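PDB 2CZD: orotidine 5'-phosphate decarboxylase from Pyrococcus horikoshii, which probably catalyses the decarboxylation of orotidine 5'-monophosphate to uridine 5'-monophosphate, the last step of de novo UMP synthesis. Local coordinates for residues Val82-Phe87 / Asp91-Val96; Thr66-Ala71 / Lys97-Ile102. All blocks are in the same frame, centred on the assembly; numbering follows the deposited sequence.

Interaction 1: residues Val82-Phe87 / Asp91-Val96; sequences VIVHTF and DSVMAV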
loop_
_atom_site.group_PDB
_atom_site.type_symbol
_atom_site.label_atom_id
_atom_site.label_comp_id
_atom_site.label_asym_id
_atom_site.label_seq_id
_atom_site.Cartn_x
_atom_site.Cartn_y
_atom_site.Cartn_z
ATOM N N VAL B 82 -0.413 -0.506 -12.739
ATOM C CA VAL B 82 -0.443 -0.389 -11.291
ATOM C C VAL B 82 0.996 -0.466 -10.809
ATOM O O VAL B 82 1.755 -1.342 -11.251
ATOM C CB VAL B 82 -1.245 -1.559 -10.630
ATOM C CG1 VAL B 82 -1.015 -1.565 -9.128
ATOM C CG2 VAL B 82 -2.743 -1.401 -10.916
ATOM N N ILE B 83 1.378 0.474 -9.937
ATOM C CA ILE B 83 2.721 0.456 -9.341
ATOM C C ILE B 83 2.708 -0.495 -8.139
ATOM O O ILE B 83 1.866 -0.378 -7.239
ATOM C CB ILE B 83 3.155 1.871 -8.915
ATOM C CG1 ILE B 83 3.294 2.723 -10.176
ATOM C CG2 ILE B 83 4.505 1.836 -8.144
ATOM C CD1 ILE B 83 3.675 4.205 -9.934
ATOM N N VAL B 84 3.655 -1.430 -8.129
ATOM C CA VAL B 84 3.739 -2.433 -7.077
ATOM C C VAL B 84 5.146 -2.510 -6.518
ATOM O O VAL B 84 6.129 -2.263 -7.233
ATOM C CB VAL B 84 3.360 -3.833 -7.631
ATOM C CG1 VAL B 84 1.963 -3.808 -8.198
ATOM C CG2 VAL B 84 4.374 -4.249 -8.699
ATOM N N HIS B 85 5.255 -2.815 -5.231
ATOM C CA HIS B 85 6.580 -2.976 -4.619
ATOM C C HIS B 85 7.150 -4.332 -5.014
ATOM O O HIS B 85 6.412 -5.257 -5.363
ATOM C CB HIS B 85 6.490 -2.957 -3.089
ATOM C CG HIS B 85 6.703 -1.606 -2.483
ATOM N ND1 HIS B 85 7.929 -0.974 -2.486
ATOM C CD2 HIS B 85 5.846 -0.772 -1.838
ATOM C CE1 HIS B 85 7.821 0.189 -1.868
ATOM N NE2 HIS B 85 6.565 0.338 -1.465
ATOM N N THR B 86 8.475 -4.416 -4.950
ATOM C CA THR B 86 9.216 -5.642 -5.232
ATOM C C THR B 86 9.496 -6.387 -3.920
ATOM O O THR B 86 9.564 -7.617 -3.906
ATOM C CB THR B 86 10.589 -5.315 -5.871
ATOM O OG1 THR B 86 10.372 -4.545 -7.056
ATOM C CG2 THR B 86 11.334 -6.575 -6.275
ATOM N N PHE B 87 9.648 -5.624 -2.828
ATOM C CA PHE B 87 10.042 -6.139 -1.495
ATOM C C PHE B 87 9.224 -7.293 -0.933
ATOM O O PHE B 87 9.771 -8.174 -0.278
ATOM C CB PHE B 87 10.008 -4.962 -0.480
ATOM C CG PHE B 87 11.135 -4.933 0.536
ATOM C CD1 PHE B 87 11.314 -5.961 1.450
ATOM C CD2 PHE B 87 11.982 -3.827 0.612
ATOM C CE1 PHE B 87 12.338 -5.890 2.432
ATOM C CE2 PHE B 87 13.012 -3.759 1.604
ATOM C CZ PHE B 87 13.171 -4.793 2.490
ATOM N N ASP B 91 5.509 -13.468 -5.816
ATOM C CA ASP B 91 4.115 -13.885 -5.881
ATOM C C ASP B 91 3.182 -12.689 -5.761
ATOM O O ASP B 91 2.189 -12.607 -6.486
ATOM C CB ASP B 91 3.779 -14.988 -4.846
ATOM C CG ASP B 91 4.288 -14.692 -3.438
ATOM O OD1 ASP B 91 4.115 -15.575 -2.567
ATOM O OD2 ASP B 91 4.845 -13.616 -3.186
ATOM N N SER B 92 3.502 -11.759 -4.863
ATOM C CA SER B 92 2.688 -10.564 -4.723
ATOM C C SER B 92 2.763 -9.692 -5.977
ATOM O O SER B 92 1.767 -9.064 -6.344
ATOM C CB SER B 92 3.087 -9.779 -3.472
ATOM O OG SER B 92 2.636 -10.475 -2.312
ATOM N N VAL B 93 3.916 -9.678 -6.655
ATOM C CA VAL B 93 4.038 -8.906 -7.894
ATOM C C VAL B 93 3.235 -9.602 -8.992
ATOM O O VAL B 93 2.428 -8.958 -9.689
ATOM C CB VAL B 93 5.497 -8.828 -8.365
ATOM C CG1 VAL B 93 5.560 -8.118 -9.711
ATOM C CG2 VAL B 93 6.339 -8.058 -7.346
ATOM N N MET B 94 3.420 -10.921 -9.133
ATOM C CA MET B 94 2.720 -11.621 -10.202
ATOM C C MET B 94 1.207 -11.659 -10.033
ATOM O O MET B 94 0.469 -11.741 -11.026
ATOM C CB MET B 94 3.290 -13.037 -10.376
ATOM C CG MET B 94 4.696 -13.068 -10.972
ATOM S SD MET B 94 4.847 -12.200 -12.557
ATOM C CE MET B 94 3.841 -13.179 -13.580
ATOM N N ALA B 95 0.729 -11.542 -8.795
ATOM C CA ALA B 95 -0.726 -11.525 -8.588
ATOM C C ALA B 95 -1.358 -10.293 -9.239
ATOM O O ALA B 95 -2.534 -10.321 -9.639
ATOM C CB ALA B 95 -1.066 -11.575 -7.111
ATOM N N VAL B 96 -0.580 -9.215 -9.341
ATOM C CA VAL B 96 -1.052 -7.998 -9.980
ATOM C C VAL B 96 -0.820 -8.089 -11.490
ATOM O O VAL B 96 -1.713 -7.757 -12.262
ATOM C CB VAL B 96 -0.302 -6.752 -9.438
ATOM C CG1 VAL B 96 -0.855 -5.482 -10.068
ATOM C CG2 VAL B 96 -0.447 -6.688 -7.910
#
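Strand 82-85 and helix 91-96 run almost antiparallel, at 169°, with their axes 8.6 Å apart at the closest; the CA of Val84 lies nearest that of Val93, and the CA of Val82 nearest that of Val96. Four valines carry the contact. Val84 CG1 meets both methyls of Val96 and lies 3.8 Å from Val96 CG2; these two side chains slide past each other in opposite directions. Val84 CG2 lies 4.2 Å from Val93 CG1, and the two side chains cross at about a right angle. Val82 also meets Val96 crosswise, its CB 4.0 Å from Val96 CG1. The two methyls of Val93 divide the work. With CG1 anti to the backbone N (chi1 175°), CG2 lies beside that N and packs 3.4 Å from His85 O. The His85 ring leads off the other way. It lies beside the active-site Lys59, and its NE2 bonds to Ala61 O of the second subunit. This is the strand-to-helix half of a beta-alpha-beta unit in the TIM barrel, with strand 101-105 next. No hydrogen bond or charge pair links the two segments. Between them the contact rests on buried branched side chains, and polar bonds of the helix, such as Ser92 OG to Asp62 O, go to other parts of the chain.

Interaction 2: residues Thr66-Ala71 / Lys97-Ile102; sequences TNRLIA and KELGEI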
loop_
_atom_site.group_PDB
_atom_site.type_symbol
_atom_site.label_atom_id
_atom_site.label_comp_id
_atom_site.label_asym_id
_atom_site.label_seq_id
_atom_site.Cartn_x
_atom_site.Cartn_y
_atom_site.Cartn_z
ATOM N N THR B 66 -4.688 -10.452 -1.693
ATOM C CA THR B 66 -5.195 -9.103 -1.470
ATOM C C THR B 66 -4.699 -8.172 -2.583
ATOM O O THR B 66 -5.449 -7.321 -3.053
ATOM C CB THR B 66 -4.800 -8.619 -0.082
ATOM O OG1 THR B 66 -5.386 -9.516 0.876
ATOM C CG2 THR B 66 -5.320 -7.185 0.181
ATOM N N ASN B 67 -3.445 -8.349 -3.013
ATOM C CA ASN B 67 -2.930 -7.554 -4.125
ATOM C C ASN B 67 -3.814 -7.818 -5.342
ATOM O O ASN B 67 -4.175 -6.897 -6.077
ATOM C CB ASN B 67 -1.497 -7.973 -4.471
ATOM C CG ASN B 67 -0.457 -7.132 -3.761
ATOM O OD1 ASN B 67 -0.768 -6.417 -2.807
ATOM N ND2 ASN B 67 0.791 -7.217 -4.224
ATOM N N ARG B 68 -4.165 -9.085 -5.541
ATOM C CA ARG B 68 -5.025 -9.462 -6.675
ATOM C C ARG B 68 -6.395 -8.780 -6.602
ATOM O O ARG B 68 -6.877 -8.237 -7.594
ATOM C CB ARG B 68 -5.207 -10.977 -6.697
ATOM C CG ARG B 68 -6.225 -11.484 -7.717
ATOM C CD ARG B 68 -6.360 -12.997 -7.578
ATOM N NE ARG B 68 -5.115 -13.658 -7.968
ATOM C CZ ARG B 68 -4.336 -14.346 -7.135
ATOM N NH1 ARG B 68 -4.673 -14.481 -5.856
ATOM N NH2 ARG B 68 -3.208 -14.882 -7.579
ATOM N N LEU B 69 -7.024 -8.819 -5.433
ATOM C CA LEU B 69 -8.325 -8.178 -5.269
ATOM C C LEU B 69 -8.258 -6.673 -5.533
ATOM O O LEU B 69 -9.145 -6.097 -6.174
ATOM C CB LEU B 69 -8.853 -8.429 -3.860
ATOM C CG LEU B 69 -9.243 -9.859 -3.530
ATOM C CD1 LEU B 69 -9.520 -9.958 -2.060
ATOM C CD2 LEU B 69 -10.485 -10.259 -4.340
ATOM N N ILE B 70 -7.211 -6.028 -5.026
ATOM C CA ILE B 70 -7.074 -4.600 -5.247
ATOM C C ILE B 70 -6.868 -4.319 -6.744
ATOM O O ILE B 70 -7.482 -3.406 -7.309
ATOM C CB ILE B 70 -5.884 -4.035 -4.451
ATOM C CG1 ILE B 70 -6.163 -4.168 -2.946
ATOM C CG2 ILE B 70 -5.631 -2.586 -4.846
ATOM C CD1 ILE B 70 -4.927 -3.856 -2.099
ATOM N N ALA B 71 -5.999 -5.102 -7.380
ATOM C CA ALA B 71 -5.706 -4.935 -8.809
ATOM C C ALA B 71 -6.964 -5.138 -9.664
ATOM O O ALA B 71 -7.225 -4.384 -10.605
ATOM C CB ALA B 71 -4.626 -5.934 -9.232
ATOM N N LYS B 97 0.366 -8.528 -11.913
ATOM C CA LYS B 97 0.688 -8.617 -13.348
ATOM C C LYS B 97 -0.295 -9.537 -14.105
ATOM O O LYS B 97 -0.563 -9.356 -15.286
ATOM C CB LYS B 97 2.118 -9.133 -13.531
ATOM C CG LYS B 97 2.648 -8.957 -14.940
ATOM C CD LYS B 97 4.077 -9.410 -14.998
ATOM C CE LYS B 97 4.766 -8.974 -16.293
ATOM N NZ LYS B 97 4.060 -9.457 -17.510
ATOM N N GLU B 98 -0.830 -10.518 -13.407
ATOM C CA GLU B 98 -1.797 -11.419 -14.009
ATOM C C GLU B 98 -2.999 -10.650 -14.549
ATOM O O GLU B 98 -3.576 -11.047 -15.562
ATOM C CB GLU B 98 -2.269 -12.418 -12.958
ATOM C CG GLU B 98 -3.367 -13.368 -13.376
ATOM C CD GLU B 98 -3.738 -14.303 -12.228
ATOM O OE1 GLU B 98 -2.891 -15.140 -11.861
ATOM O OE2 GLU B 98 -4.861 -14.197 -11.679
ATOM N N LEU B 99 -3.357 -9.543 -13.890
ATOM C CA LEU B 99 -4.523 -8.746 -14.284
ATOM C C LEU B 99 -4.286 -7.501 -15.135
ATOM O O LEU B 99 -5.240 -6.953 -15.708
ATOM C CB LEU B 99 -5.304 -8.342 -13.029
ATOM C CG LEU B 99 -5.710 -9.543 -12.181
ATOM C CD1 LEU B 99 -6.455 -9.059 -10.948
ATOM C CD2 LEU B 99 -6.583 -10.481 -13.015
ATOM N N GLY B 100 -3.039 -7.048 -15.222
ATOM C CA GLY B 100 -2.747 -5.857 -16.002
ATOM C C GLY B 100 -1.274 -5.500 -15.933
ATOM O O GLY B 100 -0.498 -6.147 -15.219
ATOM N N GLU B 101 -0.878 -4.456 -16.653
ATOM C CA GLU B 101 0.526 -4.056 -16.669
ATOM C C GLU B 101 0.959 -3.407 -15.372
ATOM O O GLU B 101 0.192 -2.709 -14.701
ATOM C CB GLU B 101 0.798 -3.147 -17.872
ATOM C CG GLU B 101 0.564 -3.889 -19.193
ATOM C CD GLU B 101 0.949 -3.084 -20.406
ATOM O OE1 GLU B 101 2.159 -2.981 -20.673
ATOM O OE2 GLU B 101 0.040 -2.545 -21.086
ATOM N N ILE B 102 2.217 -3.647 -15.026
ATOM C CA ILE B 102 2.755 -3.160 -13.782
ATOM C C ILE B 102 4.030 -2.371 -13.929
ATOM O O ILE B 102 4.743 -2.473 -14.930
ATOM C CB ILE B 102 3.056 -4.335 -12.810
ATOM C CG1 ILE B 102 4.059 -5.313 -13.438
ATOM C CG2 ILE B 102 1.746 -5.059 -12.447
ATOM C CD1 ILE B 102 4.718 -6.287 -12.424
#
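Apolar contacts centre on Leu99, which reaches from the turn after helix 90-97 to the flank of helix 64-76. Its CD1 does the touching. It lies 4.0 Å from Ala71 CB and equally 4.0 Å from Arg68 CG, between two residues three apart on the helix. The same methyl packs 3.5 Å from the backbone Arg68 O. Leu99 and the Arg68 side chain cross at about a right angle. Arg72 and Phe75, further along helix 64-76, also touch Leu99. In the TIM barrel, helices 64-76 and 90-97 are successive outer helices, and the contact joins the first to the turn that leads from the second into strand 101-105. Gly100 leaves the helical conformation in that turn. The charged contact is looser. Arg68 NE and Glu98 OE2 form a long salt bridge of 3.8 Å, with the oxygen at the guanidinium edge, near its plane. The guanidinium and carboxylate planes are 28° apart. The arginine chain bends at its third torsion (chi3 -66°), while Glu98 extends beyond CG to meet it. Glu98 is exposed, so solvent probably screens the pair. Arg68 NH1 has a weak hydrogen bond to Asn65 OD1.

From the N terminus, the chain first passes helix 64-76, which holds one side of interaction 2. It then enters strand 81-85, turns back through helix 90-97 and so closes the short loop of interaction 1. Just after that helix, residues 97-102 return to helix 64-76 and close the longer loop of interaction 2, which encloses the first. The two contacts do not cross. They share a border: Val93 and Val96 pack on Ile102, Val82 N probably bonds to Glu101 O, and Asn67 ND2 probably bonds to Ser92 O. Interaction 1 ties strand 81-85 to helix 90-97, and interaction 2 ties helix 64-76 to the turn that leads into the neighbouring strand 101-105.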